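Local coordinates for protein organophosphorus hydrolase (Pseudomonas pseudoalcaligenes, PDB 4LE6) that probably hydrolyses organophosphate triesters as a di-zinc phosphotriesterase of the metallo-beta-lactamase superfamily, at residues V101-G106 with L136-H141; H230-F235 with G246-N251. All coordinates share one frame; numbering follows the deposited sequence.

Contact 1 (V101-G106 with L136-H141); sequences VLIDTG and LLTHLH. With ZN (zinc ion), chain J.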
loop_
_atom_site.group_PDB
_atom_site.type_symbol
_atom_site.label_atom_id
_atom_site.label_comp_id
_atom_site.label_asym_id
_atom_site.label_seq_id
_atom_site.Cartn_x
_atom_site.Cartn_y
_atom_site.Cartn_z
ATOM N N VAL A 101 -7.794 17.127 -13.924
ATOM C CA VAL A 101 -7.341 16.314 -15.039
ATOM C C VAL A 101 -7.388 14.845 -14.681
ATOM O O VAL A 101 -6.804 14.420 -13.686
ATOM C CB VAL A 101 -5.876 16.671 -15.430
ATOM C CG1 VAL A 101 -5.425 15.850 -16.635
ATOM C CG2 VAL A 101 -5.750 18.151 -15.731
ATOM N N LEU A 102 -8.047 14.056 -15.516
ATOM C CA LEU A 102 -8.089 12.620 -15.305
ATOM C C LEU A 102 -7.187 11.938 -16.344
ATOM O O LEU A 102 -7.322 12.199 -17.536
ATOM C CB LEU A 102 -9.538 12.135 -15.420
ATOM C CG LEU A 102 -9.740 10.628 -15.318
ATOM C CD1 LEU A 102 -9.283 10.120 -13.951
ATOM C CD2 LEU A 102 -11.206 10.275 -15.584
ATOM N N ILE A 103 -6.265 11.086 -15.899
ATOM C CA ILE A 103 -5.426 10.305 -16.802
ATOM C C ILE A 103 -5.884 8.844 -16.771
ATOM O O ILE A 103 -5.810 8.189 -15.719
ATOM C CB ILE A 103 -3.939 10.377 -16.411
ATOM C CG1 ILE A 103 -3.488 11.835 -16.265
ATOM C CG2 ILE A 103 -3.086 9.695 -17.459
ATOM C CD1 ILE A 103 -3.618 12.406 -14.865
ATOM N N ASP A 104 -6.338 8.377 -17.937
ATOM C CA ASP A 104 -6.955 7.072 -18.158
ATOM C C ASP A 104 -8.261 6.947 -17.394
ATOM O O ASP A 104 -8.554 7.774 -16.537
ATOM C CB ASP A 104 -5.975 5.940 -17.886
ATOM C CG ASP A 104 -4.865 5.892 -18.921
ATOM O OD1 ASP A 104 -5.049 6.511 -19.993
ATOM O OD2 ASP A 104 -3.827 5.229 -18.686
ATOM N N THR A 105 -9.065 5.951 -17.745
ATOM C CA THR A 105 -10.442 5.893 -17.274
ATOM C C THR A 105 -10.891 4.503 -16.897
ATOM O O THR A 105 -12.074 4.278 -16.616
ATOM C CB THR A 105 -11.427 6.408 -18.347
ATOM O OG1 THR A 105 -11.482 5.488 -19.450
ATOM C CG2 THR A 105 -11.014 7.765 -18.824
ATOM N N GLY A 106 -9.956 3.568 -16.844
ATOM C CA GLY A 106 -10.313 2.190 -16.578
ATOM C C GLY A 106 -11.064 1.560 -17.746
ATOM O O GLY A 106 -11.050 2.092 -18.867
ATOM N N LEU A 136 -6.771 12.787 -20.197
ATOM C CA LEU A 136 -5.602 12.423 -20.996
ATOM C C LEU A 136 -5.520 10.907 -21.062
ATOM O O LEU A 136 -5.517 10.243 -20.030
ATOM C CB LEU A 136 -4.308 12.955 -20.364
ATOM C CG LEU A 136 -4.311 14.416 -19.915
ATOM C CD1 LEU A 136 -3.053 14.728 -19.116
ATOM C CD2 LEU A 136 -4.440 15.326 -21.112
ATOM N N LEU A 137 -5.441 10.346 -22.261
ATOM C CA LEU A 137 -5.300 8.900 -22.393
ATOM C C LEU A 137 -3.852 8.552 -22.683
ATOM O O LEU A 137 -3.267 9.117 -23.618
ATOM C CB LEU A 137 -6.162 8.395 -23.549
ATOM C CG LEU A 137 -7.674 8.538 -23.376
ATOM C CD1 LEU A 137 -8.356 8.005 -24.626
ATOM C CD2 LEU A 137 -8.139 7.802 -22.140
ATOM N N THR A 138 -3.264 7.618 -21.920
ATOM C CA THR A 138 -1.896 7.184 -22.225
ATOM C C THR A 138 -1.897 6.427 -23.552
ATOM O O THR A 138 -0.964 6.546 -24.331
ATOM C CB THR A 138 -1.276 6.314 -21.116
ATOM O OG1 THR A 138 -2.108 5.173 -20.865
ATOM C CG2 THR A 138 -1.158 7.127 -19.858
ATOM N N HIS A 139 -2.963 5.666 -23.799
ATOM C CA HIS A 139 -3.139 4.924 -25.040
ATOM C C HIS A 139 -4.580 4.432 -25.110
ATOM O O HIS A 139 -5.345 4.615 -24.164
ATOM C CB HIS A 139 -2.145 3.744 -25.165
ATOM C CG HIS A 139 -2.255 2.706 -24.082
ATOM N ND1 HIS A 139 -2.149 3.006 -22.742
ATOM C CD2 HIS A 139 -2.367 1.354 -24.154
ATOM C CE1 HIS A 139 -2.232 1.892 -22.032
ATOM N NE2 HIS A 139 -2.374 0.875 -22.866
ATOM N N LEU A 140 -4.945 3.798 -26.219
ATOM C CA LEU A 140 -6.356 3.521 -26.513
ATOM C C LEU A 140 -6.828 2.126 -26.148
ATOM O O LEU A 140 -7.941 1.705 -26.519
ATOM C CB LEU A 140 -6.634 3.783 -28.005
ATOM C CG LEU A 140 -6.431 5.233 -28.436
ATOM C CD1 LEU A 140 -6.791 5.415 -29.922
ATOM C CD2 LEU A 140 -7.235 6.198 -27.546
ATOM N N HIS A 141 -6.013 1.404 -25.394
ATOM C CA HIS A 141 -6.399 0.077 -24.970
ATOM C C HIS A 141 -7.689 0.158 -24.144
ATOM O O HIS A 141 -7.927 1.158 -23.469
ATOM C CB HIS A 141 -5.279 -0.573 -24.144
ATOM C CG HIS A 141 -4.280 -1.338 -24.955
ATOM N ND1 HIS A 141 -3.064 -1.745 -24.437
ATOM C CD2 HIS A 141 -4.322 -1.796 -26.229
ATOM C CE1 HIS A 141 -2.401 -2.414 -25.363
ATOM N NE2 HIS A 141 -3.139 -2.454 -26.461
HETATM ZN ZN ZN J . -2.165 -1.286 -22.648
HETATM O O HOH W 1 -3.586 -2.112 -21.289
#
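L136 runs parallel to I103 where two neighbouring strands of the metallo-beta-lactamase fold end, and the chain leaving L136 runs, three residues on, into the HxHxDH zinc motif, whose first two histidines are H139 and H141. Two backbone hydrogen bonds make the pairing: L136 N to L102 O at 2.8 Å, and D104 N back to L136 O at 2.9 Å.

Apolar contact lies on the sheet face that carries I103 and L136. V101 CG1 presses against L136 CD1 at 3.6 Å, the two side chains crossing at a slant, while I103 and L136 lie side by side and point the same way. Beyond them Y233 and F235 of strand 231-237, in the other sheet, pack on the same I103 and L136 side chains.

Polar contact takes over past the strand ends, where the D104 carboxylate reaches across to T138 and grips it twice. D104 OD1 accepts the N-H of T138 on its syn side, 2.9 Å from T138 N and 18° out of the carboxylate plane, and D104 OD2 takes T138 OG1 through its syn lone pair at 2.8 Å. H144 ND1, from a ligand of the second zinc ion, also bonds to OD2, so D104 is a second-shell residue of that metal. T138 OG1 sits between its own N and carbonyl carbon (chi1 57°), a position from which it serves both D104 and H139. H139 ND1 donates to T138 OG1 at 2.9 Å, nearly in the ring plane, which helps to fix the rotation of the imidazole, whose NE2 binds the zinc ion at 2.2 Å.

Contact 2 (H230-F235 with G246-N251); sequences HTSYLF and GDILLN. With ZN (zinc ion), chain J; ZN (zinc ion), chain K; EDO (1,2-ethanediol), chain H.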
loop_
_atom_site.group_PDB
_atom_site.type_symbol
_atom_site.label_atom_id
_atom_site.label_comp_id
_atom_site.label_asym_id
_atom_site.label_seq_id
_atom_site.Cartn_x
_atom_site.Cartn_y
_atom_site.Cartn_z
ATOM N N HIS A 230 1.742 5.294 -27.766
ATOM C CA HIS A 230 1.707 5.217 -26.317
ATOM C C HIS A 230 2.425 6.425 -25.708
ATOM O O HIS A 230 3.546 6.734 -26.099
ATOM C CB HIS A 230 2.344 3.937 -25.815
ATOM C CG HIS A 230 2.250 3.798 -24.341
ATOM N ND1 HIS A 230 3.184 4.335 -23.489
ATOM C CD2 HIS A 230 1.288 3.253 -23.565
ATOM C CE1 HIS A 230 2.826 4.083 -22.238
ATOM N NE2 HIS A 230 1.679 3.430 -22.263
ATOM N N THR A 231 1.775 7.102 -24.763
ATOM C CA THR A 231 2.276 8.377 -24.222
ATOM C C THR A 231 2.182 8.434 -22.702
ATOM O O THR A 231 1.192 7.992 -22.120
ATOM C CB THR A 231 1.470 9.569 -24.786
ATOM O OG1 THR A 231 1.539 9.551 -26.215
ATOM C CG2 THR A 231 2.025 10.922 -24.289
ATOM N N SER A 232 3.225 8.966 -22.064
ATOM C CA SER A 232 3.254 9.198 -20.628
ATOM C C SER A 232 3.046 10.687 -20.366
ATOM O O SER A 232 3.325 11.498 -21.239
ATOM C CB SER A 232 4.594 8.739 -20.042
ATOM O OG SER A 232 4.827 7.378 -20.349
ATOM N N TYR A 233 2.562 11.052 -19.179
ATOM C CA TYR A 233 2.307 12.461 -18.880
ATOM C C TYR A 233 3.063 12.923 -17.641
ATOM O O TYR A 233 2.990 12.296 -16.591
ATOM C CB TYR A 233 0.802 12.710 -18.730
ATOM C CG TYR A 233 0.025 12.403 -19.998
ATOM C CD1 TYR A 233 0.014 13.288 -21.071
ATOM C CD2 TYR A 233 -0.672 11.216 -20.129
ATOM C CE1 TYR A 233 -0.685 13.001 -22.231
ATOM C CE2 TYR A 233 -1.376 10.921 -21.266
ATOM C CZ TYR A 233 -1.378 11.816 -22.322
ATOM O OH TYR A 233 -2.091 11.504 -23.459
ATOM N N LEU A 234 3.759 14.048 -17.771
ATOM C CA LEU A 234 4.555 14.592 -16.680
ATOM C C LEU A 234 3.849 15.798 -16.051
ATOM O O LEU A 234 3.428 16.726 -16.760
ATOM C CB LEU A 234 5.935 14.986 -17.203
ATOM C CG LEU A 234 6.940 15.540 -16.200
ATOM C CD1 LEU A 234 7.337 14.476 -15.191
ATOM C CD2 LEU A 234 8.150 16.063 -16.977
ATOM N N PHE A 235 3.715 15.737 -14.727
ATOM C CA PHE A 235 3.146 16.792 -13.896
ATOM C C PHE A 235 4.253 17.328 -12.997
ATOM O O PHE A 235 4.975 16.545 -12.364
ATOM C CB PHE A 235 1.995 16.241 -13.046
ATOM C CG PHE A 235 0.793 15.869 -13.845
ATOM C CD1 PHE A 235 0.750 14.681 -14.547
ATOM C CD2 PHE A 235 -0.280 16.730 -13.936
ATOM C CE1 PHE A 235 -0.355 14.368 -15.324
ATOM C CE2 PHE A 235 -1.372 16.422 -14.697
ATOM C CZ PHE A 235 -1.407 15.245 -15.402
ATOM N N GLY A 246 1.484 5.190 -17.733
ATOM C CA GLY A 246 0.709 4.272 -18.527
ATOM C C GLY A 246 1.215 2.846 -18.350
ATOM O O GLY A 246 1.427 2.377 -17.230
ATOM N N ASP A 247 1.403 2.166 -19.472
ATOM C CA ASP A 247 1.746 0.757 -19.510
ATOM C C ASP A 247 3.231 0.498 -19.826
ATOM O O ASP A 247 3.567 -0.458 -20.535
ATOM C CB ASP A 247 0.838 0.057 -20.525
ATOM C CG ASP A 247 -0.572 -0.157 -19.995
ATOM O OD1 ASP A 247 -0.929 0.481 -18.984
ATOM O OD2 ASP A 247 -1.321 -0.958 -20.597
ATOM N N ILE A 248 4.110 1.334 -19.279
ATOM C CA ILE A 248 5.563 1.103 -19.331
ATOM C C ILE A 248 5.912 -0.302 -18.870
ATOM O O ILE A 248 6.820 -0.942 -19.391
ATOM C CB ILE A 248 6.308 2.101 -18.406
ATOM C CG1 ILE A 248 6.117 3.526 -18.918
ATOM C CG2 ILE A 248 7.807 1.746 -18.275
ATOM C CD1 ILE A 248 6.482 3.720 -20.407
ATOM N N LEU A 249 5.188 -0.796 -17.882
ATOM C CA LEU A 249 5.330 -2.192 -17.545
ATOM C C LEU A 249 4.056 -2.693 -16.920
ATOM O O LEU A 249 3.226 -1.924 -16.439
ATOM C CB LEU A 249 6.552 -2.463 -16.668
ATOM C CG LEU A 249 6.669 -1.823 -15.290
ATOM C CD1 LEU A 249 6.058 -2.723 -14.212
ATOM C CD2 LEU A 249 8.135 -1.559 -15.001
ATOM N N LEU A 250 3.918 -3.999 -16.995
ATOM C CA LEU A 250 2.700 -4.693 -16.659
ATOM C C LEU A 250 2.836 -5.536 -15.397
ATOM O O LEU A 250 1.835 -5.866 -14.780
ATOM C CB LEU A 250 2.349 -5.617 -17.812
ATOM C CG LEU A 250 0.878 -5.639 -18.201
ATOM C CD1 LEU A 250 0.630 -4.677 -19.363
ATOM C CD2 LEU A 250 0.512 -7.063 -18.543
ATOM N N ASN A 251 4.063 -5.905 -15.034
ATOM C CA ASN A 251 4.284 -6.765 -13.867
ATOM C C ASN A 251 5.468 -6.279 -13.049
ATOM O O ASN A 251 6.619 -6.413 -13.470
ATOM C CB ASN A 251 4.505 -8.209 -14.315
ATOM C CG ASN A 251 4.528 -9.195 -13.150
ATOM O OD1 ASN A 251 5.176 -8.959 -12.130
ATOM N ND2 ASN A 251 3.813 -10.307 -13.299
HETATM ZN ZN ZN J . -2.165 -1.286 -22.648
HETATM ZN ZN ZN K . -3.219 -1.325 -19.682
HETATM C C1 EDO H . 3.533 9.930 -28.526
HETATM O O1 EDO H . 3.811 11.010 -27.630
HETATM C C2 EDO H . 4.450 8.742 -28.274
HETATM O O2 EDO H . 3.827 7.559 -28.769
HETATM O O HOH W 1 -3.586 -2.112 -21.289
#
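H230, just ahead of strand 231-237, meets the chain leaving strand 240-246, and the backbones stay well apart, 5.9 Å between S232 CA and G246 CA at their nearest. The bridge is the imidazole of H230: with CG anti to the backbone N (chi1 -177°), the ring extends toward the loop, and its NE2 accepts the backbone N-H of D247. That bond, 3.1 Å from D247 N to H230 NE2, is fairly straight, with the donor tilted 17° from the ring plane. At the ring's other nitrogen, ND1 is hydrogen-bonded to S223 OG, so both ring nitrogens are engaged. G246 CA comes in at the ring edge, 4.0 Å from H230 NE2.

This loop delivers the bridging aspartate of the di-zinc centre characteristic of the metallo-beta-lactamase fold. D247 OD2 binds both zinc ions, 2.2 Å to the one bound by H139 and H141, 2.1 Å to the one bound by D143, H144 and H294, and H230 is a second-shell residue that helps to hold the backbone carrying it. A solvent oxygen also bridges the two metals.

Beside the polar bond, I248 crosses H230 at about a right angle. I248 CD1 lies 4.1 Å from H230 CE1 and 4.0 Å from S232 OG.

Contact 1 closes before contact 2 opens along the chain, and their centres lie about 10 Å apart. Each belongs to a different mixed sheet: strands 100-103 and 134-136 to one, strands 231-237 and 240-246 to the other, so the pair spans the inside of the alpha-beta/beta-alpha sandwich. Two probable hydrogen bonds join them directly, from Y233 OH to L137 O and from T231 N to T138 O. At the metal end they converge on one zinc ion, which takes H139 and H141 from contact 1 and D247 from contact 2, with H226 completing the protein ligands. The di-zinc centre is thus assembled from loops that follow strands of both sheets.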